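Local structure of UPF0098 protein YbcL (Escherichia coli, 1FUX) at residues I10-Q15 and A155-V160; T51-D56 and H119-V124; G30-S35 and L78-G83. The protein is of unknown function but, as a periplasmic homologue of the mammalian phosphatidylethanolamine-binding and Raf kinase inhibitor proteins, may bind a small anionic ligand. All blocks are in the same frame, centred on the assembly; numbering follows the deposited sequence.

Contact 1. Residues I10-Q15 and A155-V160; sequences IKTGEQ and AEITPV
Gly13 N sits above the carbonyl plane of Thr158, 46° out of it and 3.0 Å from Thr158 O, and Val160 N approaches Glu14 O from above its plane in the same manner at 3.2 Å; both N-H groups nevertheless aim almost straight at their acceptors. Pro159 brings a puckered ring to the contact. Its CG is met by Ile10 CD1 at 4.0 Å, whereas its CB lies 3.5 Å from Glu14 O. With Ile10 CG1 between its own backbone N and carbonyl carbon (chi1 59°), CD1 is carried to a point where it touches both Pro159 and the CB of Ile157.

Thr12 supplies the third bond: its OG1 accepts from Thr158 N at 3.1 Å, nearly linear at 173°, while packing 3.4 Å from Ile157 CG2. The backbone N of Thr158 is thus satisfied by a side-chain hydroxyl. The type II turn from Lys11 to Glu14, closed by Glu14 N on Lys11 O, presents Gly13 N to its acceptor, and Val160 CG2 rests 3.4 Å from Gly13 O. Beyond it, Gln15 and Val160 form a single beta bridge.

Strand 151-161 is an outermost strand of its five-stranded sheet, and the 10-15 loop lies against it, while Pro159 is joined by a backbone hydrogen bond to Tyr120 of neighbouring strand 118-127. Ile10 also packs on Phe122, and Ile157 on Val5 of strand 4-6.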
ATOM      1  N   ILE A  10       2.446 -19.363  15.286  1.00 20.68           N
ATOM      2  CA  ILE A  10       1.345 -18.417  15.429  1.00 17.61           C
ATOM      3  C   ILE A  10       0.009 -19.166  15.412  1.00 18.15           C
ATOM      4  O   ILE A  10      -0.059 -20.280  14.877  1.00 17.29           O
ATOM      5  CB  ILE A  10       1.340 -17.334  14.331  1.00 16.47           C
ATOM      6  CG1 ILE A  10       1.246 -17.963  12.945  1.00 14.76           C
ATOM      7  CG2 ILE A  10       2.593 -16.453  14.491  1.00 18.18           C
ATOM      8  CD1 ILE A  10       0.924 -17.031  11.780  1.00 15.03           C
ATOM      9  N   LYS A  11      -0.987 -18.517  15.980  1.00 17.52           N
ATOM     10  CA  LYS A  11      -2.318 -19.138  16.034  1.00 20.41           C
ATOM     11  C   LYS A  11      -3.419 -18.089  15.963  1.00 19.50           C
ATOM     12  O   LYS A  11      -3.290 -17.052  16.611  1.00 21.19           O
ATOM     13  CB  LYS A  11      -2.441 -19.857  17.384  1.00 23.05           C
ATOM     14  CG  LYS A  11      -3.528 -20.915  17.482  0.50 24.76           C
ATOM     15  CD  LYS A  11      -3.072 -22.031  18.446  0.50 26.02           C
ATOM     16  CE  LYS A  11      -2.537 -23.203  17.632  0.50 26.92           C
ATOM     17  NZ  LYS A  11      -1.416 -23.934  18.284  0.50 28.86           N
ATOM     18  N   THR A  12      -4.511 -18.380  15.264  1.00 20.54           N
ATOM     19  CA  THR A  12      -5.589 -17.371  15.193  1.00 19.43           C
ATOM     20  C   THR A  12      -6.056 -16.890  16.546  1.00 20.09           C
ATOM     21  O   THR A  12      -6.376 -17.633  17.486  1.00 18.73           O
ATOM     22  CB  THR A  12      -6.731 -17.973  14.356  1.00 18.52           C
ATOM     23  OG1 THR A  12      -6.264 -18.183  13.022  1.00 16.79           O
ATOM     24  CG2 THR A  12      -7.948 -17.042  14.412  1.00 19.64           C
ATOM     25  N   GLY A  13      -6.142 -15.572  16.716  1.00 19.84           N
ATOM     26  CA  GLY A  13      -6.576 -14.836  17.860  1.00 21.41           C
ATOM     27  C   GLY A  13      -5.613 -14.727  19.028  1.00 21.47           C
ATOM     28  O   GLY A  13      -5.917 -14.106  20.025  1.00 23.91           O
ATOM     29  N   GLU A  14      -4.461 -15.364  18.983  1.00 23.95           N
ATOM     30  CA  GLU A  14      -3.473 -15.349  20.046  1.00 24.26           C
ATOM     31  C   GLU A  14      -2.424 -14.250  19.815  1.00 23.34           C
ATOM     32  O   GLU A  14      -2.036 -14.116  18.660  1.00 19.58           O
ATOM     33  CB  GLU A  14      -2.692 -16.663  20.003  1.00 28.42           C
ATOM     34  CG  GLU A  14      -3.578 -17.858  20.286  1.00 36.21           C
ATOM     35  CD  GLU A  14      -3.365 -18.320  21.722  1.00 40.62           C
ATOM     36  OE1 GLU A  14      -2.204 -18.199  22.188  1.00 44.41           O
ATOM     37  OE2 GLU A  14      -4.360 -18.806  22.291  1.00 42.70           O
ATOM     38  N   GLN A  15      -1.998 -13.636  20.899  1.00 23.66           N
ATOM     39  CA  GLN A  15      -0.971 -12.612  20.881  1.00 22.94           C
ATOM     40  C   GLN A  15       0.352 -13.099  20.310  1.00 20.94           C
ATOM     41  O   GLN A  15       0.959 -14.127  20.623  1.00 17.29           O
ATOM     42  CB  GLN A  15      -0.763 -12.088  22.320  1.00 23.73           C
ATOM     43  CG  GLN A  15       0.257 -10.982  22.426  1.00 23.94           C
ATOM     44  CD  GLN A  15      -0.178  -9.549  22.367  1.00 24.74           C
ATOM     45  OE1 GLN A  15      -1.182  -9.110  21.800  1.00 23.03           O
ATOM     46  NE2 GLN A  15       0.645  -8.718  23.010  1.00 25.36           N
ATOM     47  N   ALA A 155      -5.737 -20.024   2.304  1.00 16.06           N
ATOM     48  CA  ALA A 155      -5.943 -20.408   3.667  1.00 18.13           C
ATOM     49  C   ALA A 155      -5.204 -19.380   4.553  1.00 18.30           C
ATOM     50  O   ALA A 155      -4.133 -18.932   4.131  1.00 20.91           O
ATOM     51  CB  ALA A 155      -5.382 -21.791   3.998  1.00 18.23           C
ATOM     52  N   GLU A 156      -5.721 -19.109   5.710  1.00 20.65           N
ATOM     53  CA  GLU A 156      -5.036 -18.082   6.512  1.00 22.35           C
ATOM     54  C   GLU A 156      -5.101 -18.315   7.999  1.00 21.54           C
ATOM     55  O   GLU A 156      -5.923 -19.064   8.551  1.00 20.89           O
ATOM     56  CB  GLU A 156      -5.668 -16.736   6.083  1.00 25.25           C
ATOM     57  CG  GLU A 156      -7.057 -16.528   6.609  1.00 30.21           C
ATOM     58  CD  GLU A 156      -7.847 -15.440   5.907  1.00 34.07           C
ATOM     59  OE1 GLU A 156      -8.056 -14.355   6.484  1.00 34.15           O
ATOM     60  OE2 GLU A 156      -8.287 -15.691   4.760  1.00 37.22           O
ATOM     61  N   ILE A 157      -4.108 -17.756   8.702  1.00 17.62           N
ATOM     62  CA  ILE A 157      -4.063 -17.728  10.154  1.00 15.99           C
ATOM     63  C   ILE A 157      -4.043 -16.261  10.591  1.00 16.74           C
ATOM     64  O   ILE A 157      -3.289 -15.519   9.974  1.00 17.18           O
ATOM     65  CB  ILE A 157      -2.790 -18.367  10.766  1.00 15.54           C
ATOM     66  CG1 ILE A 157      -2.680 -19.757  10.108  1.00 17.01           C
ATOM     67  CG2 ILE A 157      -2.921 -18.452  12.274  1.00 15.35           C
ATOM     68  CD1 ILE A 157      -1.286 -20.340  10.161  1.00 19.90           C
ATOM     69  N   THR A 158      -4.797 -15.892  11.600  1.00 18.52           N
ATOM     70  CA  THR A 158      -4.881 -14.492  12.012  1.00 18.14           C
ATOM     71  C   THR A 158      -4.601 -14.222  13.477  1.00 17.19           C
ATOM     72  O   THR A 158      -5.496 -13.939  14.305  1.00 17.10           O
ATOM     73  CB  THR A 158      -6.313 -13.977  11.660  1.00 20.29           C
ATOM     74  OG1 THR A 158      -6.656 -14.293  10.308  1.00 20.49           O
ATOM     75  CG2 THR A 158      -6.429 -12.464  11.788  1.00 19.66           C
ATOM     76  N   PRO A 159      -3.312 -14.150  13.836  1.00 16.45           N
ATOM     77  CA  PRO A 159      -2.878 -13.776  15.159  1.00 16.65           C
ATOM     78  C   PRO A 159      -3.128 -12.290  15.382  1.00 18.61           C
ATOM     79  O   PRO A 159      -3.501 -11.553  14.452  1.00 17.50           O
ATOM     80  CB  PRO A 159      -1.366 -14.064  15.182  1.00 16.71           C
ATOM     81  CG  PRO A 159      -0.945 -14.047  13.739  1.00 17.86           C
ATOM     82  CD  PRO A 159      -2.168 -14.480  12.963  1.00 15.98           C
ATOM     83  N   VAL A 160      -2.992 -11.883  16.644  1.00 17.84           N
ATOM     84  CA  VAL A 160      -3.268 -10.489  17.010  1.00 18.88           C
ATOM     85  C   VAL A 160      -2.046  -9.927  17.734  1.00 18.10           C
ATOM     86  O   VAL A 160      -1.170 -10.699  18.128  1.00 17.99           O
ATOM     87  CB  VAL A 160      -4.508 -10.331  17.908  1.00 19.71           C
ATOM     88  CG1 VAL A 160      -5.784 -10.784  17.186  1.00 20.79           C
ATOM     89  CG2 VAL A 160      -4.420 -11.139  19.201  1.00 21.13           C
TER

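Contact 2. Residues T51-D56 and H119-V124; sequences TVYDPD and HYQFKV
Gln121, with CG anti to its carbonyl carbon (chi1 -46°) and the chain extended beyond, runs alongside Tyr53 and on to Pro55. Its CB lies 3.6 Å from Tyr53 O, CG stays near the same oxygen, and CD comes up to Pro55 CD. At the tip, OE1 sits 3.7 Å from Pro55 CG, and NE2 meets the edge of the Tyr53 ring, 3.5 Å from CD2, the amide and ring planes 32° apart. Beneath these side chains the strands are antiparallel, with Tyr53-Gln121 and Thr51-Lys123 as hydrogen-bonded pairs. Between them Val52 and Phe122 form a non-hydrogen-bonded pair on the other face; Val52 CG1 stands over the Phe122 ring in a CH-pi contact, 3.9 Å from the centroid. A water joins Thr51 OG1 to Gln121 O, and the hydroxyl also bonds to Trp125.

Past Pro55, Asp56 OD2 takes two bonds from His119, from ND1 at 3.0 Å and from the backbone N at 3.1 Å. ND1 arrives on the syn side of the carboxylate, whose plane stands 74° from the imidazole, while Asp56 OD1 forms a salt bridge with Lys116. Asp56 N donates to Asp54 OD1, an Asx turn. With an alanine in place of Asp56, ND1 and the backbone N of His119 and the Lys116 ammonium would probably lose their shared carboxylate, leaving the ring freer to turn.

The two His119 bonds, with OD2 in the ring plane, fix the imidazole's rotation. Asp54 OD2 bonds to His118, a cluster consistent with the ligand pocket that PEBP relatives build beside their Asp-Pro-Asp motif.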
ATOM      1  N   THR A  51       1.169 -13.959   1.906  1.00 12.95           N
ATOM      2  CA  THR A  51       1.094 -12.513   2.140  1.00 11.81           C
ATOM      3  C   THR A  51       0.773 -12.328   3.604  1.00 11.66           C
ATOM      4  O   THR A  51       0.131 -13.152   4.263  1.00 12.04           O
ATOM      5  CB  THR A  51       0.034 -11.744   1.301  1.00 13.15           C
ATOM      6  OG1 THR A  51      -1.266 -12.326   1.456  1.00 14.24           O
ATOM      7  CG2 THR A  51       0.428 -11.698  -0.179  1.00 13.17           C
ATOM      8  N   VAL A  52       1.139 -11.138   4.178  1.00 11.53           N
ATOM      9  CA  VAL A  52       0.857 -10.824   5.558  1.00 10.19           C
ATOM     10  C   VAL A  52       0.342  -9.370   5.502  1.00 10.67           C
ATOM     11  O   VAL A  52       1.049  -8.481   4.988  1.00 10.79           O
ATOM     12  CB  VAL A  52       2.048 -10.907   6.522  1.00 10.46           C
ATOM     13  CG1 VAL A  52       1.629 -10.516   7.930  1.00 10.30           C
ATOM     14  CG2 VAL A  52       2.656 -12.325   6.442  1.00  8.56           C
ATOM     15  N   TYR A  53      -0.875  -9.201   5.979  1.00  9.21           N
ATOM     16  CA  TYR A  53      -1.555  -7.907   5.854  1.00 11.69           C
ATOM     17  C   TYR A  53      -2.316  -7.528   7.104  1.00 13.67           C
ATOM     18  O   TYR A  53      -2.900  -8.419   7.729  1.00 14.16           O
ATOM     19  CB  TYR A  53      -2.556  -8.000   4.696  1.00 11.62           C
ATOM     20  CG  TYR A  53      -3.263  -6.668   4.371  1.00 10.30           C
ATOM     21  CD1 TYR A  53      -2.619  -5.681   3.636  1.00 10.58           C
ATOM     22  CD2 TYR A  53      -4.556  -6.501   4.740  1.00 10.68           C
ATOM     23  CE1 TYR A  53      -3.309  -4.486   3.360  1.00 10.36           C
ATOM     24  CE2 TYR A  53      -5.292  -5.344   4.429  1.00 11.67           C
ATOM     25  CZ  TYR A  53      -4.617  -4.348   3.761  1.00 11.59           C
ATOM     26  OH  TYR A  53      -5.335  -3.183   3.423  1.00 13.13           O
ATOM     27  N   ASP A  54      -2.227  -6.252   7.485  1.00 10.79           N
ATOM     28  CA  ASP A  54      -2.993  -5.760   8.637  1.00 10.35           C
ATOM     29  C   ASP A  54      -3.975  -4.714   8.127  1.00 10.77           C
ATOM     30  O   ASP A  54      -3.617  -3.584   7.850  1.00 11.53           O
ATOM     31  CB  ASP A  54      -1.983  -5.104   9.603  1.00 13.69           C
ATOM     32  CG  ASP A  54      -2.663  -4.414  10.764  1.00 14.87           C
ATOM     33  OD1 ASP A  54      -3.878  -4.585  10.991  1.00 13.54           O
ATOM     34  OD2 ASP A  54      -1.949  -3.637  11.463  1.00 17.25           O
ATOM     35  N   PRO A  55      -5.275  -5.052   8.142  1.00 10.74           N
ATOM     36  CA  PRO A  55      -6.305  -4.128   7.721  1.00 12.55           C
ATOM     37  C   PRO A  55      -6.562  -3.030   8.744  1.00 14.08           C
ATOM     38  O   PRO A  55      -7.160  -2.030   8.341  1.00 17.54           O
ATOM     39  CB  PRO A  55      -7.495  -5.049   7.557  1.00 14.41           C
ATOM     40  CG  PRO A  55      -7.293  -6.182   8.514  1.00 15.37           C
ATOM     41  CD  PRO A  55      -5.770  -6.407   8.538  1.00 13.68           C
ATOM     42  N   ASP A  56      -6.123  -3.179  10.005  1.00 11.58           N
ATOM     43  CA  ASP A  56      -6.407  -2.177  11.024  1.00 14.01           C
ATOM     44  C   ASP A  56      -5.381  -1.062  11.116  1.00 14.15           C
ATOM     45  O   ASP A  56      -5.552  -0.137  11.936  1.00 14.72           O
ATOM     46  CB  ASP A  56      -6.461  -2.931  12.389  1.00 14.15           C
ATOM     47  CG  ASP A  56      -7.565  -3.981  12.431  1.00 20.54           C
ATOM     48  OD1 ASP A  56      -8.685  -3.647  11.975  1.00 19.64           O
ATOM     49  OD2 ASP A  56      -7.324  -5.136  12.877  1.00 20.66           O
ATOM     50  N   HIS A 119      -5.270  -7.321  13.807  1.00 17.14           N
ATOM     51  CA  HIS A 119      -5.408  -8.680  13.299  1.00 17.94           C
ATOM     52  C   HIS A 119      -4.464  -8.856  12.135  1.00 18.80           C
ATOM     53  O   HIS A 119      -4.664  -8.192  11.102  1.00 20.60           O
ATOM     54  CB  HIS A 119      -6.885  -8.735  12.823  1.00 21.47           C
ATOM     55  CG  HIS A 119      -7.743  -8.702  14.055  1.00 26.74           C
ATOM     56  ND1 HIS A 119      -8.113  -7.478  14.616  1.00 29.41           N
ATOM     57  CD2 HIS A 119      -8.229  -9.682  14.842  1.00 27.60           C
ATOM     58  CE1 HIS A 119      -8.835  -7.712  15.705  1.00 30.15           C
ATOM     59  NE2 HIS A 119      -8.911  -9.031  15.850  1.00 30.90           N
ATOM     60  N   TYR A 120      -3.422  -9.650  12.244  1.00 14.53           N
ATOM     61  CA  TYR A 120      -2.448  -9.796  11.176  1.00 14.06           C
ATOM     62  C   TYR A 120      -2.831 -11.013  10.343  1.00 16.02           C
ATOM     63  O   TYR A 120      -2.805 -12.115  10.935  1.00 17.13           O
ATOM     64  CB  TYR A 120      -1.019  -9.974  11.769  1.00 13.08           C
ATOM     65  CG  TYR A 120      -0.713  -8.688  12.499  1.00 13.62           C
ATOM     66  CD1 TYR A 120      -1.094  -8.505  13.817  1.00 12.78           C
ATOM     67  CD2 TYR A 120      -0.038  -7.656  11.824  1.00 13.56           C
ATOM     68  CE1 TYR A 120      -0.833  -7.312  14.482  1.00 14.46           C
ATOM     69  CE2 TYR A 120       0.194  -6.432  12.480  1.00 12.97           C
ATOM     70  CZ  TYR A 120      -0.183  -6.298  13.795  1.00 14.95           C
ATOM     71  OH  TYR A 120       0.014  -5.114  14.485  1.00 15.53           O
ATOM     72  N   GLN A 121      -3.262 -10.802   9.118  1.00 13.44           N
ATOM     73  CA  GLN A 121      -3.698 -11.933   8.286  1.00 15.45           C
ATOM     74  C   GLN A 121      -2.510 -12.536   7.572  1.00 14.67           C
ATOM     75  O   GLN A 121      -1.903 -11.955   6.659  1.00 12.44           O
ATOM     76  CB  GLN A 121      -4.765 -11.509   7.266  1.00 19.45           C
ATOM     77  CG  GLN A 121      -5.885 -10.643   7.777  1.00 25.86           C
ATOM     78  CD  GLN A 121      -6.786  -9.823   6.906  1.00 29.34           C
ATOM     79  OE1 GLN A 121      -7.983  -9.604   7.225  1.00 34.21           O
ATOM     80  NE2 GLN A 121      -6.430  -9.252   5.771  1.00 30.07           N
ATOM     81  N   PHE A 122      -2.160 -13.770   7.980  1.00 13.66           N
ATOM     82  CA  PHE A 122      -1.082 -14.541   7.364  1.00 12.27           C
ATOM     83  C   PHE A 122      -1.826 -15.475   6.407  1.00 15.37           C
ATOM     84  O   PHE A 122      -2.538 -16.386   6.856  1.00 16.48           O
ATOM     85  CB  PHE A 122      -0.275 -15.385   8.361  1.00 14.23           C
ATOM     86  CG  PHE A 122       0.697 -14.591   9.195  1.00 12.87           C
ATOM     87  CD1 PHE A 122       0.255 -13.709  10.186  1.00 14.70           C
ATOM     88  CD2 PHE A 122       2.044 -14.760   8.954  1.00 14.84           C
ATOM     89  CE1 PHE A 122       1.205 -12.990  10.917  1.00 14.64           C
ATOM     90  CE2 PHE A 122       2.993 -14.044   9.678  1.00 12.46           C
ATOM     91  CZ  PHE A 122       2.539 -13.183  10.669  1.00 13.28           C
ATOM     92  N   LYS A 123      -1.622 -15.267   5.119  1.00 15.37           N
ATOM     93  CA  LYS A 123      -2.396 -15.993   4.127  1.00 17.08           C
ATOM     94  C   LYS A 123      -1.557 -16.690   3.083  1.00 16.19           C
ATOM     95  O   LYS A 123      -0.608 -16.164   2.506  1.00 15.56           O
ATOM     96  CB  LYS A 123      -3.273 -14.898   3.453  1.00 15.74           C
ATOM     97  CG  LYS A 123      -4.184 -15.360   2.299  1.00 20.38           C
ATOM     98  CD  LYS A 123      -5.249 -14.241   2.241  1.00 22.29           C
ATOM     99  CE  LYS A 123      -6.122 -14.281   1.010  1.00 27.37           C
ATOM    100  NZ  LYS A 123      -6.934 -13.008   0.937  1.00 27.08           N
ATOM    101  N   VAL A 124      -1.855 -18.000   2.848  1.00 14.47           N
ATOM    102  CA  VAL A 124      -1.172 -18.710   1.803  1.00 14.39           C
ATOM    103  C   VAL A 124      -2.096 -18.852   0.595  1.00 14.61           C
ATOM    104  O   VAL A 124      -3.287 -19.134   0.768  1.00 16.36           O
ATOM    105  CB  VAL A 124      -0.782 -20.161   2.280  1.00 17.42           C
ATOM    106  CG1 VAL A 124       0.083 -20.732   1.175  1.00 16.29           C
ATOM    107  CG2 VAL A 124      -0.042 -20.021   3.602  1.00 18.84           C
TER
HETATM  108  O   HOH W   1      -2.476 -11.382   3.716  1.00 12.76           O

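Contact 3. Residues G30-S35 and L78-G83; sequences GNTSPS and LPVDAG
Thr32 CG2 presses on Val80 CG1 at 3.3 Å, tighter than a usual carbon-carbon contact, and the same methyl lies 3.5 Å from Asp81 CB. It reaches both because CG2 is trans to the Thr32 backbone N, which turns OG1 back to donate to Gly30 O. Next along, Ser33 holds the type II turn from Pro79 to Ala82 by its carbonyl, which accepts from Asp81 N at 2.8 Å in a virtually straight bond (179°). Its OG, set between backbone N and carbonyl carbon (chi1 55°), holds the residue just after the turn, accepting from Gly83 N at 3.0 Å.

Three waters add further polar links. One accepts from Ser33 OG and donates to Pro34 O and Pro79 O, each at 2.7 Å; two others donate to Asp81 OD1, one connecting it with Ser33 N and one with Asn31 O. Asp81 OD2 is held in salt bridges with Lys89 and Arg84. Ser35 CA closes against Leu78 O at 3.1 Å.

The two loops lie against each other next to the three-stranded sheet: segment 30-35 leads into strand 36-39, whose Leu36 makes a backbone hydrogen bond with Leu78 of strand 77-78. Trp66 of strand 63-72 touches both Ser33 and Leu78.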
ATOM      1  N   GLY A  30      11.978  -9.378  17.372  1.00 15.22           N
ATOM      2  CA  GLY A  30      12.881 -10.256  16.653  1.00 15.54           C
ATOM      3  C   GLY A  30      12.756 -10.138  15.137  1.00 16.32           C
ATOM      4  O   GLY A  30      13.600 -10.645  14.397  1.00 14.80           O
ATOM      5  N   ASN A  31      11.680  -9.519  14.666  1.00 14.01           N
ATOM      6  CA  ASN A  31      11.395  -9.365  13.236  1.00 12.12           C
ATOM      7  C   ASN A  31      11.617 -10.610  12.407  1.00 12.30           C
ATOM      8  O   ASN A  31      12.296 -10.609  11.369  1.00 13.66           O
ATOM      9  CB  ASN A  31      12.194  -8.122  12.762  1.00 12.85           C
ATOM     10  CG  ASN A  31      11.653  -7.493  11.488  1.00 13.27           C
ATOM     11  OD1 ASN A  31      10.451  -7.529  11.212  1.00 14.62           O
ATOM     12  ND2 ASN A  31      12.495  -6.949  10.618  1.00 15.54           N
ATOM     13  N   THR A  32      11.104 -11.768  12.876  1.00 10.35           N
ATOM     14  CA  THR A  32      11.290 -13.034  12.178  1.00 11.91           C
ATOM     15  C   THR A  32       9.937 -13.596  11.689  1.00 12.31           C
ATOM     16  O   THR A  32       9.046 -13.555  12.513  1.00 13.06           O
ATOM     17  CB  THR A  32      11.846 -14.084  13.176  1.00 13.91           C
ATOM     18  OG1 THR A  32      13.172 -13.628  13.564  1.00 18.58           O
ATOM     19  CG2 THR A  32      12.053 -15.454  12.563  1.00 16.97           C
ATOM     20  N   SER A  33       9.902 -14.127  10.479  1.00 12.03           N
ATOM     21  CA  SER A  33       8.633 -14.666   9.980  1.00 12.49           C
ATOM     22  C   SER A  33       8.400 -16.022  10.638  1.00 12.25           C
ATOM     23  O   SER A  33       9.346 -16.761  10.845  1.00 11.96           O
ATOM     24  CB  SER A  33       8.717 -14.868   8.487  1.00 11.85           C
ATOM     25  OG  SER A  33       9.798 -15.684   8.047  1.00 13.18           O
ATOM     26  N   PRO A  34       7.161 -16.299  11.009  1.00 13.52           N
ATOM     27  CA  PRO A  34       6.842 -17.640  11.529  1.00 13.33           C
ATOM     28  C   PRO A  34       6.809 -18.704  10.459  1.00 14.51           C
ATOM     29  O   PRO A  34       6.580 -18.462   9.259  1.00 15.72           O
ATOM     30  CB  PRO A  34       5.449 -17.362  12.120  1.00 12.24           C
ATOM     31  CG  PRO A  34       4.848 -16.453  11.077  1.00 11.13           C
ATOM     32  CD  PRO A  34       5.959 -15.423  10.855  1.00 12.08           C
ATOM     33  N   SER A  35       7.010 -19.987  10.864  1.00 14.41           N
ATOM     34  CA  SER A  35       6.905 -21.068   9.905  1.00 16.11           C
ATOM     35  C   SER A  35       5.420 -21.218   9.527  1.00 13.22           C
ATOM     36  O   SER A  35       4.538 -20.806  10.255  1.00 14.67           O
ATOM     37  CB  SER A  35       7.378 -22.441  10.430  1.00 16.27           C
ATOM     38  OG  SER A  35       6.526 -22.830  11.508  1.00 18.43           O
ATOM     39  N   LEU A  78       7.264 -23.147   4.646  1.00 13.90           N
ATOM     40  CA  LEU A  78       8.183 -22.041   4.829  1.00 15.63           C
ATOM     41  C   LEU A  78       8.725 -22.202   6.246  1.00 14.23           C
ATOM     42  O   LEU A  78       8.022 -22.115   7.246  1.00 12.17           O
ATOM     43  CB  LEU A  78       7.508 -20.666   4.706  1.00 14.51           C
ATOM     44  CG  LEU A  78       7.212 -20.254   3.261  1.00 17.01           C
ATOM     45  CD1 LEU A  78       6.795 -18.764   3.246  1.00 17.84           C
ATOM     46  CD2 LEU A  78       8.356 -20.472   2.322  1.00 16.34           C
ATOM     47  N   PRO A  79      10.047 -22.245   6.350  1.00 15.11           N
ATOM     48  CA  PRO A  79      10.653 -22.329   7.675  1.00 16.79           C
ATOM     49  C   PRO A  79      10.652 -20.999   8.394  1.00 17.55           C
ATOM     50  O   PRO A  79      10.477 -19.930   7.726  1.00 16.78           O
ATOM     51  CB  PRO A  79      12.101 -22.772   7.389  1.00 16.92           C
ATOM     52  CG  PRO A  79      12.365 -22.339   6.005  1.00 19.13           C
ATOM     53  CD  PRO A  79      11.019 -22.294   5.273  1.00 16.06           C
ATOM     54  N   VAL A  80      10.880 -21.042   9.694  1.00 15.64           N
ATOM     55  CA  VAL A  80      11.015 -19.801  10.482  1.00 15.29           C
ATOM     56  C   VAL A  80      12.136 -18.931   9.874  1.00 13.86           C
ATOM     57  O   VAL A  80      13.104 -19.449   9.335  1.00 12.04           O
ATOM     58  CB  VAL A  80      11.411 -20.041  11.938  1.00 19.03           C
ATOM     59  CG1 VAL A  80      11.782 -18.742  12.665  1.00 20.85           C
ATOM     60  CG2 VAL A  80      10.278 -20.682  12.726  1.00 17.13           C
ATOM     61  N   ASP A  81      11.808 -17.626   9.820  1.00 13.33           N
ATOM     62  CA  ASP A  81      12.744 -16.657   9.245  1.00 13.35           C
ATOM     63  C   ASP A  81      12.925 -16.790   7.758  1.00 12.32           C
ATOM     64  O   ASP A  81      13.863 -16.141   7.239  1.00 13.87           O
ATOM     65  CB  ASP A  81      14.109 -16.704   9.992  1.00 14.10           C
ATOM     66  CG  ASP A  81      14.811 -15.374  10.000  1.00 17.02           C
ATOM     67  OD1 ASP A  81      14.204 -14.279   9.860  1.00 15.15           O
ATOM     68  OD2 ASP A  81      16.046 -15.382  10.198  1.00 17.96           O
ATOM     69  N   ALA A  82      12.086 -17.454   6.965  1.00 10.34           N
ATOM     70  CA  ALA A  82      12.218 -17.512   5.533  1.00 12.09           C
ATOM     71  C   ALA A  82      12.135 -16.076   4.922  1.00 10.58           C
ATOM     72  O   ALA A  82      12.668 -15.862   3.842  1.00 14.58           O
ATOM     73  CB  ALA A  82      11.066 -18.323   4.936  1.00 11.78           C
ATOM     74  N   GLY A  83      11.503 -15.154   5.623  1.00 11.69           N
ATOM     75  CA  GLY A  83      11.349 -13.799   5.096  1.00  9.81           C
ATOM     76  C   GLY A  83      12.475 -12.854   5.413  1.00 11.56           C
ATOM     77  O   GLY A  83      12.265 -11.610   5.250  1.00 10.22           O
TER
HETATM   78  O   HOH W   2      15.037 -11.808  10.614  1.00 20.55           O
HETATM   79  O   HOH W   3      12.015 -13.208   8.554  1.00 12.64           O
HETATM   80  O   HOH W   4       8.576 -18.058   7.486  1.00 12.76           O

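Contacts 1 and 2 share one sheet, their centres 9 Å apart, and are joined by the pairing of strands 151-161 and 118-127, with a probable hydrogen bond from Ile157 N to Phe122 O at 2.8 Å. The centre of contact 3 is about 15 Å from that of each, yet Pro34 touches both: its CG is 3.3 Å from Phe122 CE2 and its CB 3.8 Å from Ile10 CG2. Phe122, Ile10 and Pro34 therefore bring all three contacts together on one side of the sheet. The end of contact 2 carrying Asp54 and Tyr120 is the part likely to border the family's ligand pocket.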